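Side-chain contacts in serine protease inhibitor 4, isoform B (Drosophila melanogaster, PDB 4P0F), which probably inhibits serine-type and perhaps cysteine-type endopeptidases, as a member of the serpin family, and is seen here in its cleaved form: residues 66-70 and 71-75; 109-112 and 113-117; 7-10 and 11-15; 53-56 and 57-61; 37-40 and 41-45. One frame throughout, in Å; residues are numbered along the deposited sequence.

Contact 1: 66-70 and 71-75; sequences LASSD and PEQIA
L66 meets I74 through a single methyl branch: L66 CD1 lies 3.9 Å from I74 CG2, and the two apolar side chains cross at about a right angle. Leucine suits this buried spot, where R49 of helix 38-49 and D61 of helix 54-64 also border the pair. At S68 the contact turns polar. A chi1 of 75° puts the hydroxyl between its own backbone N and carbonyl carbon, where it meets the N-H of D70 and does two jobs. S68 OG accepts from D70 N at 3.1 Å, closing an ST turn, and donates to Q73 OE1, also at 3.1 Å. S68 OG approaches Q73 OE1 at 135° to the C=O bond, and the extended chain of Q73 carries that oxygen to the hydroxyl. The backbone oxygen of S68 fares less well: S68 O is buried against I74 CD1, 3.3 Å away, and has no hydrogen-bond partner in the model. D70 is the N-cap of helix 71-84. With its CG anti to the backbone N (chi1 -171°), D70 OD1 accepts from Q73 N at 3.1 Å, through the lone pair directed away from OD2; the charge would probably also be favoured by the helix dipole. D70 O takes the first main-chain bond of the helix, from I74 N at 2.9 Å. P71, which has no N-H to offer, fits the first turn, where none is required. Aspartate N-cap and first-turn proline make a classic helix start, led into here by the ST turn in the loop joining helix 54-64 to helix 71-84.

Contact 2: 109-112 and 113-117; sequences FDQL and LSKQF
The last turns of helix 107-115, which connects strand 91-100 to the parallel strand 120-124, hold this contact. On the buried side F109 and L113 make a CH-pi contact. CD1 of L113 sits over one face of the F109 ring, 3.7 Å from its centroid and 14° off the ring normal. A chi1 of -175° swings the F109 ring to the side of its own carbonyl carbon, toward the next turn and the leucine methyl. Both side chains also touch I97 of strand 91-100, so phenylalanine and leucine serve here as apolar filling between helix and strand. On another side, S114 folds back on its own helix: S114 OG donates to D110 O at 2.8 Å, while S114 N reaches the same oxygen at 3.0 Å from the opposite face of the carbonyl plane. Serine is short enough to do this without leaving the helix surface. The exposed K115 runs out as an extended chain beside Q111. At the C-terminal end L112 O accepts twice, from Q116 N at 3.0 Å and from F117 N at 3.3 Å. The F117 donor lies in the carbonyl plane, whereas that of Q116 stands above it, and the edge of the F117 ring comes near the same oxygen. F117 itself turns inward, its ring meeting that of F78. Two carbonyl oxygens, those of D110 and L112, are thus each gripped by two donors: the S114 hydroxyl finds its acceptor within the helix, while L112 O takes an i+5 donor besides the usual i+4 one as the helix ends.

Contact 3: 7-10 and 11-15; sequences HQEF and ARRLA
F10 and L14 lie on the tightly packed, buried side of helix 6-28, while E9 and R13 stack on a more open one. Between themselves the apolar pair touch only loosely, F10 CE1 lying 4.2 Å from L14 CD2; the tightness comes from outside neighbours, since both lean on F39 and Q42 of helix 38-49 and on L370, and the F10 ring meets that of F78 edge-to-face. An aromatic ring and a branched aliphatic chain are well shaped for such a seam between helix 6-28, helix 38-49 and strand 370-377. On the polar side the E9 carboxylate lies over the R13 guanidinium, the two planes 20° apart. E9 OE2 sits above the centre of that group, 3.3 Å from R13 CZ, and makes a salt bridge with R13 NH1 at 3.4 Å. The oxygen lies out of the guanidinium plane, so the bridge is electrostatic rather than hydrogen-bonded; R13 NH1 instead makes a weak hydrogen bond to L66 O. R12 is exposed and, bent at chi3 (-61°), folds its guanidinium back so that one face rests on the backbone, with R12 NH2 3.5 Å from E9 CA. The i to i+4 pairing of acid with base, beside an apolar stripe facing inward, is typical of an amphipathic helix on a globular core.

Contact 4: 53-56 and 57-61; sequences ENET and ATQLD
Four successive i to i+4 backbone bonds, from A57 N to E53 O through to L60 N to T56 O, start helix 54-64; in the first, the donor stands well above the carbonyl plane of E53. Among the side chains, E55 and Q59 meet one turn apart on the outer side. Q59 NE2 gives E55 OE2 a bond of 3.2 Å that is weak because the angle at the hydrogen is only 127°; the amide and carboxylate planes are nearly perpendicular. The other end of that amide is held more firmly, for Q59 OE1 accepts from R293 N. Glutamine, a donor and an acceptor in one group, can serve both. T56 is buried: its OG1 is hydrogen-bonded to E300, and its methyl T56 CG2 lies 4.3 Å from L60 CD1, so this branched residue faces a polar and an apolar neighbour at once. L60 CG stays 3.6 Å from T56 O. A57 has a methyl small enough for close approach to R49. Through A57 and L60 the turn lies against helix 38-49, where D61 makes a salt bridge with R49, while T56, Q59 and E53 join it to the segments around R293 and E300.

Contact 5: 37-40 and 41-45; sequences SPFS and IQTCA
T43 and F39 meet one turn apart, where the threonine hydroxyl does double service. T43 OG1 donates to F39 O at 2.7 Å, and it lies over one face of the F39 ring, 3.3 Å from F39 CE1 and displaced toward the rim. T43 N bonds to the same F39 O at 3.0 Å, arriving from the opposite face of the carbonyl plane, so this buried oxygen is gripped by two donors of one residue. At a chi1 of 180° the F39 ring leans past its own carbonyl carbon to meet the hydroxyl. Threonine fits here because the hydroxyl is satisfied within the helix. At the start of the helix, S37 is the N-cap of helix 38-49: S37 OG accepts from S40 N at 3.1 Å, and P38, lacking an N-H, follows it in the first turn. This is the buried helix of the serpin core, its neighbours including strands 161-174 and 328-341. I41 lays CG1 3.4 Å from S37 O and touches T335. Further out, S37 OG is hydrogen-bonded to L372 O, S40 OG to both N167 and T335, and Q42 NE2 to L64 O, while F39 packs on L14 of helix 6-28 and on V81 and L82 of helix 71-84.

Overall arrangement
Contact 5 is wholly buried, about 6 Å from the chain centre to its own, and many of its polar groups bond to the cap, the backbone, neighbouring strands or the end of helix 54-64. The other four, centred 15 to 22 Å out, are only partly buried, and pair an inward apolar side with an outer polar one. Contacts 1 and 5 share an N-cap followed by proline, aspartate at the surface and serine in the core. Contacts 2 and 5 share the doubly gripped carbonyl. Only contact 3 has a salt bridge across its segments; contact 4 has a weak amide-carboxylate bond. Contact 1 touches contacts 2, 3 and 4, linking helices 107-115, 6-28 and 54-64; contact 5 touches contacts 2 and 3.

Contact 1: 66-70 and 71-75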
loop_
_atom_site.group_PDB
_atom_site.type_symbol
_atom_site.label_atom_id
_atom_site.label_comp_id
_atom_site.label_asym_id
_atom_site.label_seq_id
_atom_site.Cartn_x
_atom_site.Cartn_y
_atom_site.Cartn_z
ATOM N N LEU A 66 7.922 13.763 1.426
ATOM C CA LEU A 66 9.281 13.274 1.240
ATOM C C LEU A 66 10.261 14.020 2.151
ATOM O O LEU A 66 9.930 15.070 2.709
ATOM C CB LEU A 66 9.695 13.388 -0.228
ATOM C CG LEU A 66 8.776 12.672 -1.229
ATOM C CD1 LEU A 66 9.381 12.702 -2.622
ATOM C CD2 LEU A 66 8.509 11.222 -0.819
ATOM N N ALA A 67 11.462 13.462 2.300
ATOM C CA ALA A 67 12.407 13.894 3.333
ATOM C C ALA A 67 12.900 15.327 3.140
ATOM O O ALA A 67 13.196 16.033 4.106
ATOM C CB ALA A 67 13.598 12.945 3.377
ATOM N N SER A 68 12.995 15.752 1.891
ATOM C CA SER A 68 13.489 17.088 1.588
ATOM C C SER A 68 13.187 17.394 0.134
ATOM O O SER A 68 12.462 16.648 -0.522
ATOM C CB SER A 68 14.993 17.196 1.852
ATOM O OG SER A 68 15.734 16.537 0.837
ATOM N N SER A 69 13.751 18.487 -0.365
ATOM C CA SER A 69 13.583 18.851 -1.766
ATOM C C SER A 69 14.737 18.346 -2.631
ATOM O O SER A 69 14.758 18.572 -3.841
ATOM C CB SER A 69 13.463 20.365 -1.900
ATOM O OG SER A 69 14.624 20.997 -1.396
ATOM N N ASP A 70 15.692 17.667 -2.000
ATOM C CA ASP A 70 16.909 17.211 -2.664
ATOM C C ASP A 70 16.776 15.761 -3.156
ATOM O O ASP A 70 16.662 14.849 -2.335
ATOM C CB ASP A 70 18.089 17.330 -1.704
ATOM C CG ASP A 70 19.419 17.094 -2.383
ATOM O OD1 ASP A 70 19.810 15.920 -2.516
ATOM O OD2 ASP A 70 20.072 18.081 -2.775
ATOM N N PRO A 71 16.807 15.539 -4.487
ATOM C CA PRO A 71 16.603 14.187 -5.034
ATOM C C PRO A 71 17.523 13.102 -4.459
ATOM O O PRO A 71 17.053 11.986 -4.213
ATOM C CB PRO A 71 16.885 14.365 -6.533
ATOM C CG PRO A 71 16.659 15.798 -6.802
ATOM C CD PRO A 71 17.068 16.522 -5.557
ATOM N N GLU A 72 18.803 13.409 -4.273
ATOM C CA GLU A 72 19.728 12.433 -3.712
ATOM C C GLU A 72 19.346 12.091 -2.271
ATOM O O GLU A 72 19.400 10.933 -1.875
ATOM C CB GLU A 72 21.172 12.946 -3.775
ATOM C CG GLU A 72 22.204 12.000 -3.145
ATOM C CD GLU A 72 22.233 10.616 -3.789
ATOM O OE1 GLU A 72 21.364 9.779 -3.453
ATOM O OE2 GLU A 72 23.137 10.358 -4.618
ATOM N N GLN A 73 18.952 13.088 -1.484
ATOM C CA GLN A 73 18.568 12.828 -0.097
ATOM C C GLN A 73 17.258 12.038 -0.040
ATOM O O GLN A 73 17.089 11.143 0.789
ATOM C CB GLN A 73 18.456 14.141 0.686
ATOM C CG GLN A 73 19.789 14.856 0.833
ATOM C CD GLN A 73 19.703 16.114 1.676
ATOM O OE1 GLN A 73 18.614 16.578 2.017
ATOM N NE2 GLN A 73 20.858 16.673 2.017
ATOM N N ILE A 74 16.332 12.359 -0.935
ATOM C CA ILE A 74 15.082 11.614 -1.020
ATOM C C ILE A 74 15.371 10.156 -1.359
ATOM O O ILE A 74 14.867 9.239 -0.709
ATOM C CB ILE A 74 14.146 12.216 -2.085
ATOM C CG1 ILE A 74 13.662 13.600 -1.654
ATOM C CG2 ILE A 74 12.959 11.301 -2.367
ATOM C CD1 ILE A 74 13.006 14.375 -2.792
ATOM N N ALA A 75 16.191 9.952 -2.387
ATOM C CA ALA A 75 16.515 8.614 -2.845
ATOM C C ALA A 75 17.161 7.818 -1.719
ATOM O O ALA A 75 16.823 6.650 -1.488
ATOM C CB ALA A 75 17.437 8.672 -4.055
#

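Contact 2: 109-112 and 113-117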
loop_
_atom_site.group_PDB
_atom_site.type_symbol
_atom_site.label_atom_id
_atom_site.label_comp_id
_atom_site.label_asym_id
_atom_site.label_seq_id
_atom_site.Cartn_x
_atom_site.Cartn_y
_atom_site.Cartn_z
ATOM N N PHE A 109 18.920 10.331 -13.087
ATOM C CA PHE A 109 17.682 9.578 -12.877
ATOM C C PHE A 109 17.976 8.079 -12.830
ATOM O O PHE A 109 17.565 7.365 -11.909
ATOM C CB PHE A 109 16.697 9.916 -14.007
ATOM C CG PHE A 109 15.317 9.308 -13.865
ATOM C CD1 PHE A 109 14.550 9.519 -12.737
ATOM C CD2 PHE A 109 14.768 8.579 -14.908
ATOM C CE1 PHE A 109 13.272 8.994 -12.640
ATOM C CE2 PHE A 109 13.497 8.059 -14.822
ATOM C CZ PHE A 109 12.745 8.260 -13.676
ATOM N N ASP A 110 18.704 7.613 -13.832
ATOM C CA ASP A 110 19.076 6.209 -13.935
ATOM C C ASP A 110 19.903 5.767 -12.735
ATOM O O ASP A 110 19.668 4.694 -12.171
ATOM C CB ASP A 110 19.864 5.962 -15.226
ATOM C CG ASP A 110 20.248 4.505 -15.407
ATOM O OD1 ASP A 110 19.352 3.646 -15.351
ATOM O OD2 ASP A 110 21.446 4.219 -15.583
ATOM N N GLN A 111 20.878 6.589 -12.347
ATOM C CA GLN A 111 21.780 6.231 -11.250
ATOM C C GLN A 111 21.066 6.191 -9.895
ATOM O O GLN A 111 21.308 5.293 -9.084
ATOM C CB GLN A 111 22.949 7.209 -11.188
ATOM C CG GLN A 111 23.978 6.996 -12.285
ATOM C CD GLN A 111 24.883 5.809 -12.018
ATOM O OE1 GLN A 111 24.576 4.680 -12.399
ATOM N NE2 GLN A 111 26.009 6.062 -11.360
ATOM N N LEU A 112 20.197 7.162 -9.647
ATOM C CA LEU A 112 19.442 7.180 -8.403
ATOM C C LEU A 112 18.481 6.004 -8.347
ATOM O O LEU A 112 18.323 5.369 -7.305
ATOM C CB LEU A 112 18.671 8.489 -8.246
ATOM C CG LEU A 112 19.522 9.741 -8.007
ATOM C CD1 LEU A 112 18.626 10.960 -7.955
ATOM C CD2 LEU A 112 20.338 9.633 -6.733
ATOM N N LEU A 113 17.826 5.710 -9.460
ATOM C CA LEU A 113 16.906 4.575 -9.473
ATOM C C LEU A 113 17.640 3.268 -9.203
ATOM O O LEU A 113 17.176 2.450 -8.421
ATOM C CB LEU A 113 16.167 4.474 -10.802
ATOM C CG LEU A 113 15.074 5.500 -11.091
ATOM C CD1 LEU A 113 14.607 5.305 -12.526
ATOM C CD2 LEU A 113 13.911 5.386 -10.125
ATOM N N SER A 114 18.786 3.069 -9.852
ATOM C CA SER A 114 19.523 1.821 -9.720
ATOM C C SER A 114 20.177 1.660 -8.348
ATOM O O SER A 114 20.027 0.622 -7.711
ATOM C CB SER A 114 20.600 1.722 -10.811
ATOM O OG SER A 114 20.038 1.932 -12.093
ATOM N N LYS A 115 20.897 2.682 -7.891
ATOM C CA LYS A 115 21.716 2.559 -6.689
ATOM C C LYS A 115 20.908 2.724 -5.404
ATOM O O LYS A 115 21.201 2.069 -4.408
ATOM C CB LYS A 115 22.851 3.588 -6.697
ATOM C CG LYS A 115 23.911 3.372 -7.760
ATOM C CD LYS A 115 24.940 4.485 -7.703
ATOM C CE LYS A 115 26.154 4.192 -8.558
ATOM N NZ LYS A 115 27.120 5.324 -8.514
ATOM N N GLN A 116 19.903 3.600 -5.425
ATOM C CA GLN A 116 19.168 3.930 -4.208
ATOM C C GLN A 116 17.823 3.210 -4.123
ATOM O O GLN A 116 17.458 2.713 -3.056
ATOM C CB GLN A 116 18.965 5.444 -4.118
ATOM C CG GLN A 116 20.268 6.233 -4.173
ATOM C CD GLN A 116 21.193 5.925 -3.012
ATOM O OE1 GLN A 116 20.743 5.642 -1.900
ATOM N NE2 GLN A 116 22.496 5.980 -3.266
ATOM N N PHE A 117 17.082 3.155 -5.230
ATOM C CA PHE A 117 15.804 2.447 -5.248
ATOM C C PHE A 117 15.978 0.993 -5.672
ATOM O O PHE A 117 15.007 0.233 -5.718
ATOM C CB PHE A 117 14.793 3.144 -6.168
ATOM C CG PHE A 117 14.157 4.348 -5.556
ATOM C CD1 PHE A 117 14.761 5.595 -5.653
ATOM C CD2 PHE A 117 12.957 4.245 -4.875
ATOM C CE1 PHE A 117 14.182 6.707 -5.085
ATOM C CE2 PHE A 117 12.372 5.362 -4.311
ATOM C CZ PHE A 117 12.981 6.592 -4.410
#

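Contact 3: 7-10 and 11-15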
loop_
_atom_site.group_PDB
_atom_site.type_symbol
_atom_site.label_atom_id
_atom_site.label_comp_id
_atom_site.label_asym_id
_atom_site.label_seq_id
_atom_site.Cartn_x
_atom_site.Cartn_y
_atom_site.Cartn_z
ATOM N N HIS A 7 15.172 7.354 10.108
ATOM C CA HIS A 7 14.278 6.215 9.962
ATOM C C HIS A 7 12.921 6.492 10.599
ATOM O O HIS A 7 11.876 6.129 10.042
ATOM C CB HIS A 7 14.901 4.966 10.587
ATOM C CG HIS A 7 16.160 4.517 9.914
ATOM N ND1 HIS A 7 16.834 3.372 10.283
ATOM C CD2 HIS A 7 16.868 5.057 8.894
ATOM C CE1 HIS A 7 17.901 3.226 9.519
ATOM N NE2 HIS A 7 17.946 4.236 8.669
ATOM N N GLN A 8 12.936 7.116 11.776
ATOM C CA GLN A 8 11.690 7.450 12.456
ATOM C C GLN A 8 10.895 8.454 11.634
ATOM O O GLN A 8 9.681 8.334 11.512
ATOM C CB GLN A 8 11.950 8.020 13.855
ATOM C CG GLN A 8 12.577 7.045 14.831
ATOM C CD GLN A 8 12.636 7.605 16.240
ATOM O OE1 GLN A 8 13.666 8.123 16.674
ATOM N NE2 GLN A 8 11.524 7.510 16.963
ATOM N N GLU A 9 11.576 9.438 11.054
ATOM C CA GLU A 9 10.883 10.435 10.247
ATOM C C GLU A 9 10.220 9.798 9.041
ATOM O O GLU A 9 9.088 10.130 8.704
ATOM C CB GLU A 9 11.835 11.531 9.775
ATOM C CG GLU A 9 11.151 12.561 8.879
ATOM C CD GLU A 9 12.122 13.527 8.247
ATOM O OE1 GLU A 9 12.852 14.210 8.993
ATOM O OE2 GLU A 9 12.153 13.594 6.997
ATOM N N PHE A 10 10.936 8.898 8.375
ATOM C CA PHE A 10 10.401 8.257 7.185
ATOM C C PHE A 10 9.101 7.547 7.542
ATOM O O PHE A 10 8.109 7.657 6.833
ATOM C CB PHE A 10 11.407 7.271 6.586
ATOM C CG PHE A 10 10.931 6.627 5.310
ATOM C CD1 PHE A 10 10.096 5.521 5.345
ATOM C CD2 PHE A 10 11.310 7.124 4.077
ATOM C CE1 PHE A 10 9.635 4.937 4.183
ATOM C CE2 PHE A 10 10.854 6.529 2.914
ATOM C CZ PHE A 10 10.021 5.442 2.962
ATOM N N ALA A 11 9.112 6.820 8.651
ATOM C CA ALA A 11 7.931 6.084 9.075
ATOM C C ALA A 11 6.783 7.032 9.407
ATOM O O ALA A 11 5.647 6.800 8.992
ATOM C CB ALA A 11 8.259 5.211 10.265
ATOM N N ARG A 12 7.087 8.103 10.141
ATOM C CA ARG A 12 6.081 9.094 10.504
ATOM C C ARG A 12 5.427 9.709 9.280
ATOM O O ARG A 12 4.210 9.843 9.214
ATOM C CB ARG A 12 6.692 10.219 11.349
ATOM C CG ARG A 12 6.957 9.869 12.770
ATOM C CD ARG A 12 7.079 11.160 13.586
ATOM N NE ARG A 12 8.188 11.976 13.104
ATOM C CZ ARG A 12 9.450 11.814 13.494
ATOM N NH1 ARG A 12 9.762 10.868 14.365
ATOM N NH2 ARG A 12 10.403 12.598 13.013
ATOM N N ARG A 13 6.235 10.091 8.296
ATOM C CA ARG A 13 5.697 10.752 7.120
ATOM C C ARG A 13 4.875 9.788 6.269
ATOM O O ARG A 13 3.833 10.169 5.739
ATOM C CB ARG A 13 6.835 11.387 6.322
ATOM C CG ARG A 13 7.482 12.471 7.155
ATOM C CD ARG A 13 8.346 13.399 6.392
ATOM N NE ARG A 13 8.796 14.500 7.240
ATOM C CZ ARG A 13 9.494 15.529 6.787
ATOM N NH1 ARG A 13 9.804 15.593 5.500
ATOM N NH2 ARG A 13 9.871 16.500 7.606
ATOM N N LEU A 14 5.315 8.537 6.176
ATOM C CA LEU A 14 4.556 7.519 5.458
ATOM C C LEU A 14 3.231 7.225 6.160
ATOM O O LEU A 14 2.206 7.043 5.504
ATOM C CB LEU A 14 5.377 6.242 5.316
ATOM C CG LEU A 14 4.640 5.090 4.627
ATOM C CD1 LEU A 14 4.137 5.532 3.257
ATOM C CD2 LEU A 14 5.538 3.875 4.502
ATOM N N ALA A 15 3.244 7.200 7.490
ATOM C CA ALA A 15 2.010 6.981 8.248
ATOM C C ALA A 15 0.975 8.073 7.980
ATOM O O ALA A 15 -0.216 7.789 7.863
ATOM C CB ALA A 15 2.304 6.876 9.753
#

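Contact 4: 53-56 and 57-61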
loop_
_atom_site.group_PDB
_atom_site.type_symbol
_atom_site.label_atom_id
_atom_site.label_comp_id
_atom_site.label_asym_id
_atom_site.label_seq_id
_atom_site.Cartn_x
_atom_site.Cartn_y
_atom_site.Cartn_z
ATOM N N GLU A 53 10.633 18.292 -12.143
ATOM C CA GLU A 53 11.252 19.588 -11.970
ATOM C C GLU A 53 10.227 20.597 -11.481
ATOM O O GLU A 53 9.025 20.343 -11.527
ATOM C CB GLU A 53 11.869 20.070 -13.284
ATOM C CG GLU A 53 12.985 19.201 -13.797
ATOM C CD GLU A 53 13.711 19.846 -14.959
ATOM O OE1 GLU A 53 13.728 19.267 -16.058
ATOM O OE2 GLU A 53 14.263 20.946 -14.771
ATOM N N ASN A 54 10.714 21.735 -11.002
ATOM C CA ASN A 54 9.868 22.902 -10.752
ATOM C C ASN A 54 8.664 22.586 -9.861
ATOM O O ASN A 54 8.797 21.840 -8.894
ATOM C CB ASN A 54 9.410 23.486 -12.087
ATOM C CG ASN A 54 10.571 23.730 -13.043
ATOM O OD1 ASN A 54 11.627 24.212 -12.637
ATOM N ND2 ASN A 54 10.385 23.381 -14.311
ATOM N N GLU A 55 7.491 23.139 -10.172
ATOM C CA GLU A 55 6.320 22.958 -9.290
ATOM C C GLU A 55 5.825 21.514 -9.238
ATOM O O GLU A 55 5.269 21.069 -8.218
ATOM C CB GLU A 55 5.168 23.877 -9.718
ATOM C CG GLU A 55 3.997 23.827 -8.742
ATOM C CD GLU A 55 2.789 24.632 -9.173
ATOM O OE1 GLU A 55 2.895 25.454 -10.109
ATOM O OE2 GLU A 55 1.713 24.423 -8.562
ATOM N N THR A 56 6.018 20.762 -10.316
ATOM C CA THR A 56 5.655 19.357 -10.306
ATOM C C THR A 56 6.432 18.636 -9.207
ATOM O O THR A 56 5.856 17.880 -8.415
ATOM C CB THR A 56 5.922 18.706 -11.688
ATOM O OG1 THR A 56 5.145 19.379 -12.685
ATOM C CG2 THR A 56 5.557 17.226 -11.684
ATOM N N ALA A 57 7.737 18.872 -9.145
ATOM C CA ALA A 57 8.567 18.236 -8.129
ATOM C C ALA A 57 8.171 18.701 -6.731
ATOM O O ALA A 57 8.130 17.910 -5.795
ATOM C CB ALA A 57 10.028 18.529 -8.374
ATOM N N THR A 58 7.910 19.993 -6.584
ATOM C CA THR A 58 7.553 20.515 -5.274
ATOM C C THR A 58 6.239 19.907 -4.778
ATOM O O THR A 58 6.131 19.549 -3.599
ATOM C CB THR A 58 7.443 22.039 -5.298
ATOM O OG1 THR A 58 8.682 22.602 -5.766
ATOM C CG2 THR A 58 7.160 22.578 -3.923
ATOM N N GLN A 59 5.241 19.815 -5.655
ATOM C CA GLN A 59 3.965 19.197 -5.290
ATOM C C GLN A 59 4.179 17.762 -4.802
ATOM O O GLN A 59 3.623 17.362 -3.776
ATOM C CB GLN A 59 2.990 19.193 -6.470
ATOM C CG GLN A 59 2.292 20.514 -6.725
ATOM C CD GLN A 59 1.175 20.395 -7.753
ATOM O OE1 GLN A 59 0.925 19.314 -8.302
ATOM N NE2 GLN A 59 0.497 21.504 -8.014
ATOM N N LEU A 60 4.986 16.996 -5.533
ATOM C CA LEU A 60 5.259 15.613 -5.149
ATOM C C LEU A 60 5.966 15.540 -3.788
ATOM O O LEU A 60 5.559 14.768 -2.924
ATOM C CB LEU A 60 6.082 14.910 -6.230
ATOM C CG LEU A 60 5.219 14.464 -7.409
ATOM C CD1 LEU A 60 6.088 14.235 -8.646
ATOM C CD2 LEU A 60 4.432 13.216 -7.072
ATOM N N ASP A 61 6.996 16.357 -3.581
ATOM C CA ASP A 61 7.686 16.398 -2.291
ATOM C C ASP A 61 6.720 16.642 -1.137
ATOM O O ASP A 61 6.732 15.933 -0.137
ATOM C CB ASP A 61 8.754 17.499 -2.255
ATOM C CG ASP A 61 9.958 17.188 -3.115
ATOM O OD1 ASP A 61 10.128 16.022 -3.503
ATOM O OD2 ASP A 61 10.747 18.126 -3.384
#

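Contact 5: 37-40 and 41-45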
loop_
_atom_site.group_PDB
_atom_site.type_symbol
_atom_site.label_atom_id
_atom_site.label_comp_id
_atom_site.label_asym_id
_atom_site.label_seq_id
_atom_site.Cartn_x
_atom_site.Cartn_y
_atom_site.Cartn_z
ATOM N N SER A 37 -1.281 -0.734 -0.269
ATOM C CA SER A 37 0.042 -0.566 0.306
ATOM C C SER A 37 0.485 0.878 0.166
ATOM O O SER A 37 0.864 1.306 -0.932
ATOM C CB SER A 37 1.062 -1.475 -0.361
ATOM O OG SER A 37 2.364 -1.191 0.122
ATOM N N PRO A 38 0.434 1.640 1.264
ATOM C CA PRO A 38 0.898 3.031 1.152
ATOM C C PRO A 38 2.383 3.106 0.818
ATOM O O PRO A 38 2.809 4.022 0.093
ATOM C CB PRO A 38 0.586 3.624 2.529
ATOM C CG PRO A 38 0.412 2.488 3.442
ATOM C CD PRO A 38 -0.072 1.332 2.616
ATOM N N PHE A 39 3.157 2.142 1.305
ATOM C CA PHE A 39 4.587 2.110 1.033
ATOM C C PHE A 39 4.848 1.985 -0.465
ATOM O O PHE A 39 5.747 2.643 -1.011
ATOM C CB PHE A 39 5.271 0.960 1.765
ATOM C CG PHE A 39 6.749 0.900 1.513
ATOM C CD1 PHE A 39 7.253 0.198 0.434
ATOM C CD2 PHE A 39 7.635 1.585 2.326
ATOM C CE1 PHE A 39 8.616 0.169 0.180
ATOM C CE2 PHE A 39 8.997 1.552 2.077
ATOM C CZ PHE A 39 9.484 0.838 0.997
ATOM N N SER A 40 4.082 1.122 -1.124
ATOM C CA SER A 40 4.225 0.906 -2.560
ATOM C C SER A 40 3.902 2.178 -3.342
ATOM O O SER A 40 4.610 2.548 -4.299
ATOM C CB SER A 40 3.315 -0.245 -3.005
ATOM O OG SER A 40 3.300 -0.407 -4.404
ATOM N N ILE A 41 2.825 2.839 -2.941
ATOM C CA ILE A 41 2.394 4.056 -3.604
ATOM C C ILE A 41 3.433 5.157 -3.428
ATOM O O ILE A 41 3.816 5.810 -4.403
ATOM C CB ILE A 41 1.015 4.518 -3.072
ATOM C CG1 ILE A 41 -0.052 3.472 -3.423
ATOM C CG2 ILE A 41 0.627 5.872 -3.652
ATOM C CD1 ILE A 41 -1.334 3.624 -2.668
ATOM N N GLN A 42 3.884 5.384 -2.198
ATOM C CA GLN A 42 4.847 6.461 -1.953
ATOM C C GLN A 42 6.177 6.211 -2.676
ATOM O O GLN A 42 6.781 7.139 -3.228
ATOM C CB GLN A 42 5.104 6.634 -0.465
ATOM C CG GLN A 42 5.702 7.980 -0.100
ATOM C CD GLN A 42 6.273 8.016 1.303
ATOM O OE1 GLN A 42 7.009 7.121 1.714
ATOM N NE2 GLN A 42 5.940 9.067 2.049
ATOM N N THR A 43 6.619 4.955 -2.687
ATOM C CA THR A 43 7.868 4.578 -3.332
ATOM C C THR A 43 7.783 4.811 -4.831
ATOM O O THR A 43 8.686 5.408 -5.422
ATOM C CB THR A 43 8.213 3.104 -3.043
ATOM O OG1 THR A 43 8.357 2.932 -1.630
ATOM C CG2 THR A 43 9.517 2.703 -3.713
ATOM N N CYS A 44 6.690 4.375 -5.447
ATOM C CA CYS A 44 6.544 4.525 -6.896
ATOM C C CYS A 44 6.516 6.001 -7.264
ATOM O O CYS A 44 7.175 6.439 -8.215
ATOM C CB CYS A 44 5.279 3.846 -7.394
ATOM S SG CYS A 44 5.197 3.799 -9.199
ATOM N N ALA A 45 5.763 6.777 -6.498
ATOM C CA ALA A 45 5.636 8.202 -6.774
ATOM C C ALA A 45 6.939 8.955 -6.498
ATOM O O ALA A 45 7.249 9.940 -7.187
ATOM C CB ALA A 45 4.503 8.789 -5.964
#